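Local coordinates for glycosyl hydrolase family 62 protein (Coprinopsis cinerea, PDB 5B6T) that acts as an alpha-L-arabinofuranosidase, probably removing arabinose side groups from arabinoxylan in hemicellulose, at residues K27-H39 and I263-Q275. Numbering follows the deposited sequence.
With CA (calcium ion), chain D.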
ATOM      1  N   LYS A  27      -1.772   2.229 -10.024  1.00  7.58           N
ATOM      2  CA  LYS A  27      -2.435   1.683  -8.856  1.00  7.15           C
ATOM      3  C   LYS A  27      -1.476   1.413  -7.686  1.00  6.91           C
ATOM      4  O   LYS A  27      -0.268   1.330  -7.849  1.00  7.02           O
ATOM      5  CB  LYS A  27      -3.099   0.356  -9.232  1.00  7.15           C
ATOM      6  CG  LYS A  27      -4.206   0.486 -10.262  1.00  7.30           C
ATOM      7  CD  LYS A  27      -4.963  -0.825 -10.408  1.00  7.74           C
ATOM      8  CE  LYS A  27      -5.848  -1.092  -9.211  1.00  7.94           C
ATOM      9  NZ  LYS A  27      -6.379  -2.477  -9.253  1.00  8.37           N
ATOM     10  N   ASP A  28      -2.064   1.249  -6.508  1.00  6.67           N
ATOM     11  CA  ASP A  28      -1.414   0.608  -5.379  1.00  6.47           C
ATOM     12  C   ASP A  28      -0.066   1.253  -4.980  1.00  6.33           C
ATOM     13  O   ASP A  28       0.927   0.538  -4.795  1.00  6.36           O
ATOM     14  CB  ASP A  28      -1.169  -0.885  -5.682  1.00  6.60           C
ATOM     15  CG  ASP A  28      -2.342  -1.580  -6.344  1.00  7.01           C
ATOM     16  OD1 ASP A  28      -3.482  -1.298  -5.965  1.00  7.44           O
ATOM     17  OD2 ASP A  28      -2.060  -2.439  -7.239  1.00  7.00           O
ATOM     18  N   PRO A  29      -0.016   2.591  -4.821  1.00  6.43           N
ATOM     19  CA  PRO A  29       1.273   3.242  -4.704  1.00  6.72           C
ATOM     20  C   PRO A  29       1.998   2.999  -3.396  1.00  6.67           C
ATOM     21  O   PRO A  29       1.368   2.917  -2.334  1.00  6.66           O
ATOM     22  CB  PRO A  29       0.925   4.748  -4.813  1.00  6.77           C
ATOM     23  CG  PRO A  29      -0.496   4.819  -4.347  1.00  6.91           C
ATOM     24  CD  PRO A  29      -1.127   3.570  -4.855  1.00  6.73           C
ATOM     25  N   SER A  30       3.330   2.961  -3.480  1.00  6.68           N
ATOM     26  CA  SER A  30       4.203   3.050  -2.339  1.00  6.29           C
ATOM     27  C   SER A  30       5.090   4.295  -2.504  1.00  6.59           C
ATOM     28  O   SER A  30       5.488   4.622  -3.612  1.00  6.91           O
ATOM     29  CB  SER A  30       5.085   1.803  -2.251  1.00  6.41           C
ATOM     30  OG  SER A  30       5.783   1.767  -1.016  1.00  6.16           O
ATOM     31  N   VAL A  31       5.404   4.964  -1.405  1.00  6.48           N
ATOM     32  CA  VAL A  31       6.074   6.251  -1.501  1.00  6.80           C
ATOM     33  C   VAL A  31       7.028   6.564  -0.366  1.00  6.88           C
ATOM     34  O   VAL A  31       6.708   6.395   0.804  1.00  6.79           O
ATOM     35  CB  VAL A  31       5.054   7.399  -1.665  1.00  6.98           C
ATOM     36  CG1 VAL A  31       4.026   7.412  -0.536  1.00  7.05           C
ATOM     37  CG2 VAL A  31       5.739   8.739  -1.830  1.00  7.07           C
ATOM     38  N   VAL A  32       8.201   7.058  -0.770  1.00  6.93           N
ATOM     39  CA  VAL A  32       9.184   7.627   0.161  1.00  7.34           C
ATOM     40  C   VAL A  32       9.779   8.901  -0.422  1.00  7.33           C
ATOM     41  O   VAL A  32       9.891   9.054  -1.642  1.00  7.75           O
ATOM     42  CB  VAL A  32      10.334   6.650   0.512  1.00  7.38           C
ATOM     43  CG1 VAL A  32       9.806   5.461   1.294  1.00  7.56           C
ATOM     44  CG2 VAL A  32      11.111   6.171  -0.702  1.00  8.01           C
ATOM     45  N   TYR A  33      10.148   9.799   0.491  1.00  7.81           N
ATOM     46  CA  TYR A  33      10.909  11.008   0.155  1.00  7.96           C
ATOM     47  C   TYR A  33      12.342  10.778   0.580  1.00  8.20           C
ATOM     48  O   TYR A  33      12.605  10.470   1.739  1.00  8.59           O
ATOM     49  CB  TYR A  33      10.344  12.221   0.869  1.00  8.16           C
ATOM     50  CG  TYR A  33      10.901  13.543   0.349  1.00  8.28           C
ATOM     51  CD1 TYR A  33      10.451  14.077  -0.842  1.00  7.92           C
ATOM     52  CD2 TYR A  33      11.859  14.258   1.071  1.00  8.07           C
ATOM     53  CE1 TYR A  33      10.926  15.287  -1.313  1.00  8.00           C
ATOM     54  CE2 TYR A  33      12.366  15.452   0.596  1.00  7.88           C
ATOM     55  CZ  TYR A  33      11.887  15.978  -0.580  1.00  7.94           C
ATOM     56  OH  TYR A  33      12.354  17.209  -1.031  1.00  8.30           O
ATOM     57  N   HIS A  34      13.261  10.880  -0.373  1.00  8.55           N
ATOM     58  CA  HIS A  34      14.668  10.560  -0.113  1.00  9.57           C
ATOM     59  C   HIS A  34      15.542  11.432  -0.976  1.00  9.89           C
ATOM     60  O   HIS A  34      15.323  11.552  -2.203  1.00  9.79           O
ATOM     61  CB  HIS A  34      14.942   9.082  -0.406  1.00  9.87           C
ATOM     62  CG  HIS A  34      16.389   8.705  -0.389  1.00 11.43           C
ATOM     63  ND1 HIS A  34      17.084   8.538   0.775  1.00 12.73           N
ATOM     64  CD2 HIS A  34      17.266   8.477  -1.390  1.00 12.55           C
ATOM     65  CE1 HIS A  34      18.331   8.198   0.503  1.00 13.13           C
ATOM     66  NE2 HIS A  34      18.472   8.165  -0.804  1.00 13.68           N
ATOM     67  N   ASP A  35      16.523  12.048  -0.325  1.00 10.85           N
ATOM     68  CA  ASP A  35      17.434  12.969  -0.989  1.00 12.35           C
ATOM     69  C   ASP A  35      16.758  13.935  -1.948  1.00 11.06           C
ATOM     70  O   ASP A  35      17.111  14.043  -3.109  1.00 11.02           O
ATOM     71  CB  ASP A  35      18.538  12.163  -1.656  1.00 14.32           C
ATOM     72  CG  ASP A  35      19.533  11.637  -0.644  1.00 16.71           C
ATOM     73  OD1 ASP A  35      19.432  12.031   0.550  1.00 20.49           O
ATOM     74  OD2 ASP A  35      20.407  10.838  -1.030  1.00 20.94           O
ATOM     75  N   GLY A  36      15.760  14.639  -1.432  1.00 10.62           N
ATOM     76  CA  GLY A  36      15.136  15.729  -2.125  1.00 10.76           C
ATOM     77  C   GLY A  36      14.132  15.398  -3.202  1.00 10.69           C
ATOM     78  O   GLY A  36      13.718  16.279  -3.956  1.00 11.49           O
ATOM     79  N   ARG A  37      13.747  14.131  -3.298  1.00  9.98           N
ATOM     80  CA  ARG A  37      12.808  13.686  -4.300  1.00  9.77           C
ATOM     81  C   ARG A  37      11.819  12.696  -3.729  1.00  8.62           C
ATOM     82  O   ARG A  37      12.138  11.924  -2.806  1.00  8.55           O
ATOM     83  CB  ARG A  37      13.527  12.975  -5.471  1.00 11.22           C
ATOM     84  CG  ARG A  37      14.578  13.770  -6.216  1.00 13.05           C
ATOM     85  CD  ARG A  37      15.192  12.920  -7.314  1.00 14.67           C
ATOM     86  NE  ARG A  37      14.295  12.713  -8.447  1.00 15.54           N
ATOM     87  CZ  ARG A  37      14.002  13.643  -9.370  1.00 16.82           C
ATOM     88  NH1 ARG A  37      14.521  14.856  -9.298  1.00 18.35           N
ATOM     89  NH2 ARG A  37      13.187  13.347 -10.368  1.00 17.69           N
ATOM     90  N   TRP A  38      10.634  12.701  -4.320  1.00  8.19           N
ATOM     91  CA  TRP A  38       9.651  11.648  -4.114  1.00  7.80           C
ATOM     92  C   TRP A  38       9.999  10.464  -4.984  1.00  8.20           C
ATOM     93  O   TRP A  38      10.366  10.623  -6.151  1.00  8.68           O
ATOM     94  CB  TRP A  38       8.257  12.166  -4.481  1.00  7.47           C
ATOM     95  CG  TRP A  38       7.834  13.250  -3.533  1.00  7.35           C
ATOM     96  CD1 TRP A  38       7.845  14.589  -3.745  1.00  7.37           C
ATOM     97  CD2 TRP A  38       7.380  13.053  -2.191  1.00  7.65           C
ATOM     98  NE1 TRP A  38       7.399  15.255  -2.605  1.00  7.33           N
ATOM     99  CE2 TRP A  38       7.122  14.328  -1.635  1.00  7.44           C
ATOM    100  CE3 TRP A  38       7.205  11.918  -1.390  1.00  7.64           C
ATOM    101  CZ2 TRP A  38       6.686  14.493  -0.316  1.00  7.51           C
ATOM    102  CZ3 TRP A  38       6.752  12.093  -0.077  1.00  7.69           C
ATOM    103  CH2 TRP A  38       6.509  13.366   0.437  1.00  7.84           C
ATOM    104  N   HIS A  39       9.849   9.278  -4.406  1.00  7.49           N
ATOM    105  CA  HIS A  39      10.075   8.020  -5.107  1.00  7.56           C
ATOM    106  C   HIS A  39       8.783   7.232  -4.964  1.00  7.23           C
ATOM    107  O   HIS A  39       8.441   6.789  -3.869  1.00  7.89           O
ATOM    108  CB  HIS A  39      11.243   7.248  -4.499  1.00  7.69           C
ATOM    109  CG  HIS A  39      12.494   8.049  -4.457  1.00  8.34           C
ATOM    110  ND1 HIS A  39      13.450   8.016  -5.447  1.00  8.40           N
ATOM    111  CD2 HIS A  39      12.913   8.974  -3.565  1.00  8.44           C
ATOM    112  CE1 HIS A  39      14.420   8.866  -5.155  1.00  8.73           C
ATOM    113  NE2 HIS A  39      14.109   9.473  -4.023  1.00  8.50           N
ATOM    114  N   ILE A 263     -12.034   5.750  -2.381  1.00  8.00           N
ATOM    115  CA  ILE A 263     -10.728   5.999  -1.778  1.00  8.17           C
ATOM    116  C   ILE A 263     -10.119   4.626  -1.586  1.00  7.68           C
ATOM    117  O   ILE A 263     -10.564   3.854  -0.734  1.00  8.11           O
ATOM    118  CB  ILE A 263     -10.794   6.759  -0.422  1.00  8.82           C
ATOM    119  CG1 ILE A 263     -11.660   8.004  -0.529  1.00  9.61           C
ATOM    120  CG2 ILE A 263      -9.388   7.087   0.030  1.00  8.64           C
ATOM    121  CD1 ILE A 263     -11.205   9.070  -1.516  1.00  9.49           C
ATOM    122  N   SER A 264      -9.154   4.305  -2.444  1.00  7.21           N
ATOM    123  CA  SER A 264      -8.655   2.943  -2.554  1.00  6.98           C
ATOM    124  C   SER A 264      -7.110   2.876  -2.439  1.00  6.97           C
ATOM    125  O   SER A 264      -6.433   3.917  -2.426  1.00  7.72           O
ATOM    126  CB  SER A 264      -9.245   2.343  -3.848  1.00  6.90           C
ATOM    127  OG  SER A 264      -8.835   1.020  -4.135  1.00  6.48           O
ATOM    128  N   HIS A 265      -6.615   1.633  -2.332  1.00  6.79           N
ATOM    129  CA  HIS A 265      -5.223   1.230  -2.117  1.00  6.50           C
ATOM    130  C   HIS A 265      -4.197   2.330  -2.156  1.00  6.47           C
ATOM    131  O   HIS A 265      -3.855   2.815  -3.219  1.00  7.40           O
ATOM    132  CB  HIS A 265      -4.848   0.140  -3.117  1.00  6.28           C
ATOM    133  CG  HIS A 265      -3.628  -0.615  -2.721  1.00  6.34           C
ATOM    134  ND1 HIS A 265      -3.493  -1.979  -2.880  1.00  6.73           N
ATOM    135  CD2 HIS A 265      -2.503  -0.193  -2.100  1.00  6.57           C
ATOM    136  CE1 HIS A 265      -2.322  -2.354  -2.400  1.00  6.56           C
ATOM    137  NE2 HIS A 265      -1.697  -1.290  -1.931  1.00  6.69           N
ATOM    138  N   GLY A 266      -3.745   2.738  -0.975  1.00  6.45           N
ATOM    139  CA  GLY A 266      -2.812   3.833  -0.841  1.00  6.55           C
ATOM    140  C   GLY A 266      -1.718   3.619   0.192  1.00  6.44           C
ATOM    141  O   GLY A 266      -1.460   2.495   0.661  1.00  7.04           O
ATOM    142  N   GLU A 267      -1.048   4.726   0.547  1.00  6.38           N
ATOM    143  CA  GLU A 267       0.019   4.739   1.560  1.00  6.14           C
ATOM    144  C   GLU A 267       0.109   6.115   2.162  1.00  6.43           C
ATOM    145  O   GLU A 267      -0.062   7.130   1.441  1.00  6.28           O
ATOM    146  CB  GLU A 267       1.397   4.370   0.980  1.00  6.08           C
ATOM    147  CG  GLU A 267       1.839   2.926   1.288  1.00  5.98           C
ATOM    148  CD  GLU A 267       3.256   2.610   0.897  1.00  6.04           C
ATOM    149  OE1 GLU A 267       4.115   3.507   1.013  1.00  5.74           O
ATOM    150  OE2 GLU A 267       3.517   1.460   0.446  1.00  5.99           O
ATOM    151  N   LEU A 268       0.425   6.152   3.462  1.00  6.37           N
ATOM    152  CA  LEU A 268       0.677   7.412   4.145  1.00  6.72           C
ATOM    153  C   LEU A 268       2.102   7.892   3.866  1.00  6.70           C
ATOM    154  O   LEU A 268       3.046   7.098   3.712  1.00  6.68           O
ATOM    155  CB  LEU A 268       0.506   7.301   5.672  1.00  6.93           C
ATOM    156  CG  LEU A 268      -0.926   7.259   6.244  1.00  7.22           C
ATOM    157  CD1 LEU A 268      -0.877   6.910   7.736  1.00  7.57           C
ATOM    158  CD2 LEU A 268      -1.640   8.598   6.062  1.00  7.34           C
ATOM    159  N   ILE A 269       2.267   9.197   3.814  1.00  6.80           N
ATOM    160  CA  ILE A 269       3.617   9.757   3.796  1.00  7.59           C
ATOM    161  C   ILE A 269       4.270   9.481   5.155  1.00  7.72           C
ATOM    162  O   ILE A 269       3.678   9.762   6.223  1.00  8.03           O
ATOM    163  CB  ILE A 269       3.604  11.266   3.481  1.00  8.44           C
ATOM    164  CG1 ILE A 269       3.036  11.595   2.084  1.00  9.56           C
ATOM    165  CG2 ILE A 269       4.984  11.854   3.630  1.00  8.37           C
ATOM    166  CD1 ILE A 269       3.368  10.671   0.957  1.00 10.77           C
ATOM    167  N   ARG A 270       5.469   8.899   5.134  1.00  7.80           N
ATOM    168  CA  ARG A 270       6.135   8.435   6.344  1.00  8.13           C
ATOM    169  C   ARG A 270       7.033   9.496   6.966  1.00  8.70           C
ATOM    170  O   ARG A 270       7.354  10.472   6.332  1.00 10.21           O
ATOM    171  CB  ARG A 270       6.975   7.196   6.010  1.00  7.84           C
ATOM    172  CG  ARG A 270       6.238   6.118   5.230  1.00  7.87           C
ATOM    173  CD  ARG A 270       7.151   4.944   4.953  1.00  7.60           C
ATOM    174  NE  ARG A 270       6.603   4.159   3.869  1.00  7.37           N
ATOM    175  CZ  ARG A 270       7.311   3.319   3.136  1.00  7.28           C
ATOM    176  NH1 ARG A 270       8.564   3.054   3.440  1.00  6.99           N
ATOM    177  NH2 ARG A 270       6.735   2.736   2.102  1.00  7.19           N
ATOM    178  N   SER A 271       7.425   9.284   8.217  1.00  9.42           N
ATOM    179  CA  SER A 271       8.383  10.167   8.865  1.00  9.75           C
ATOM    180  C   SER A 271       9.804   9.669   8.692  1.00 10.36           C
ATOM    181  O   SER A 271      10.761  10.381   9.059  1.00 13.09           O
ATOM    182  CB  SER A 271       8.066  10.265  10.351  1.00 10.24           C
ATOM    183  OG  SER A 271       8.033   8.984  10.922  1.00 11.20           O
ATOM    184  N   GLY A 272       9.966   8.480   8.116  1.00  9.73           N
ATOM    185  CA  GLY A 272      11.286   7.896   7.889  1.00  9.29           C
ATOM    186  C   GLY A 272      11.141   6.693   6.984  1.00  8.66           C
ATOM    187  O   GLY A 272      10.033   6.156   6.864  1.00  7.94           O
ATOM    188  N   ASN A 273      12.250   6.266   6.372  1.00  8.42           N
ATOM    189  CA  ASN A 273      12.209   5.315   5.280  1.00  8.42           C
ATOM    190  C   ASN A 273      12.656   3.916   5.619  1.00  8.34           C
ATOM    191  O   ASN A 273      12.663   3.080   4.725  1.00  8.39           O
ATOM    192  CB  ASN A 273      13.023   5.855   4.098  1.00  8.67           C
ATOM    193  CG  ASN A 273      12.440   7.156   3.576  1.00  8.74           C
ATOM    194  OD1 ASN A 273      11.237   7.362   3.697  1.00  9.67           O
ATOM    195  ND2 ASN A 273      13.280   8.041   3.038  1.00  9.04           N
ATOM    196  N   ASP A 274      12.987   3.672   6.884  1.00  8.12           N
ATOM    197  CA  ASP A 274      13.499   2.379   7.284  1.00  8.42           C
ATOM    198  C   ASP A 274      12.424   1.334   7.524  1.00  8.44           C
ATOM    199  O   ASP A 274      11.235   1.569   7.306  1.00  8.10           O
ATOM    200  CB  ASP A 274      14.530   2.490   8.425  1.00  8.67           C
ATOM    201  CG  ASP A 274      13.925   2.645   9.797  1.00  9.89           C
ATOM    202  OD1 ASP A 274      12.704   2.535   9.956  1.00  9.61           O
ATOM    203  OD2 ASP A 274      14.714   2.895  10.755  1.00 11.97           O
ATOM    204  N   GLN A 275      12.867   0.153   7.933  1.00  7.98           N
ATOM    205  CA  GLN A 275      11.996  -0.993   8.085  1.00  7.76           C
ATOM    206  C   GLN A 275      10.993  -0.898   9.213  1.00  7.34           C
ATOM    207  O   GLN A 275      10.178  -1.819   9.378  1.00  7.25           O
ATOM    208  CB  GLN A 275      12.846  -2.264   8.269  1.00  7.70           C
ATOM    209  CG  GLN A 275      13.588  -2.388   9.582  1.00  8.10           C
ATOM    210  CD  GLN A 275      14.840  -1.526   9.703  1.00  9.00           C
ATOM    211  OE1 GLN A 275      15.354  -0.958   8.726  1.00  8.65           O
ATOM    212  NE2 GLN A 275      15.374  -1.455  10.942  1.00  9.71           N
TER
HETATM  213 CA    CA D 501       0.200  -1.167  -0.923  1.00  9.58          CA
HETATM  214  O   HOH W   1       1.197  -1.288  -2.849  1.00  6.30           O
HETATM  215  O   HOH W   2       6.723   8.555   2.594  1.00  7.63           O
HETATM  216  O   HOH W   3       9.428   9.234   3.261  1.00  8.01           O
HETATM  217  O   HOH W   4      16.172   7.915   3.207  1.00 23.09           O
HETATM  218  O   HOH W   5      -0.888  -0.919   0.904  1.00  7.14           O
HETATM  219  O   HOH W   6       2.101  -0.965  -0.098  1.00  6.38           O
HETATM  220  O   HOH W   7       0.299  -3.204  -0.624  1.00  7.49           O
HETATM  221  O   HOH W   8       0.074   0.916  -1.054  1.00  6.35           O
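S30 OG and V31 N both bond to the carboxylate of E267, an unusual join for two strands, 29-34 and 266-268, that run nearly parallel at 21°, their axes 5.8 Å apart at the closest point: the direct hydrogen bonds between them end on a side chain. OE2 of E267 accepts from S30 OG at 2.7 Å on the syn side, while OE1 is reached from opposite faces by V31 N, at 3.1 Å, and by R270 NH2, which closes a salt bridge. With an alanine here instead of E267, S30 OG and V31 N are likely to lose their acceptor across the seam and the R270 guanidinium its carboxylate partner. R270, extended from CG to NE, lies with one guanidinium face over V31 O and V32 CG1; its NH1 goes on to V86 O of strand 82-89, tying in the next sheet. Farther along, N273 ND2 bonds Y33 O at 2.8 Å from above the carbonyl plane, and waters extend this join to Y33 N and H34 ND1. On the opposite side of strand 29-34, I269 CD1 packs against V31 CG1 at 3.6 Å and W38 CZ3. At the other end, D28 CB sits 3.6 Å from the H265 ring centroid, almost on the ring normal, a CH-pi contact. H265, its ring carried anti to the backbone N (chi1 -162°), gives NE2 to the calcium ion at 2.1 Å; five waters complete the shell, one held by D28 O and another by E267 OE2. The seam joins two blades of the five-bladed beta-propeller typical of GH62, whose axis holds the calcium ion bound here by H265 and water.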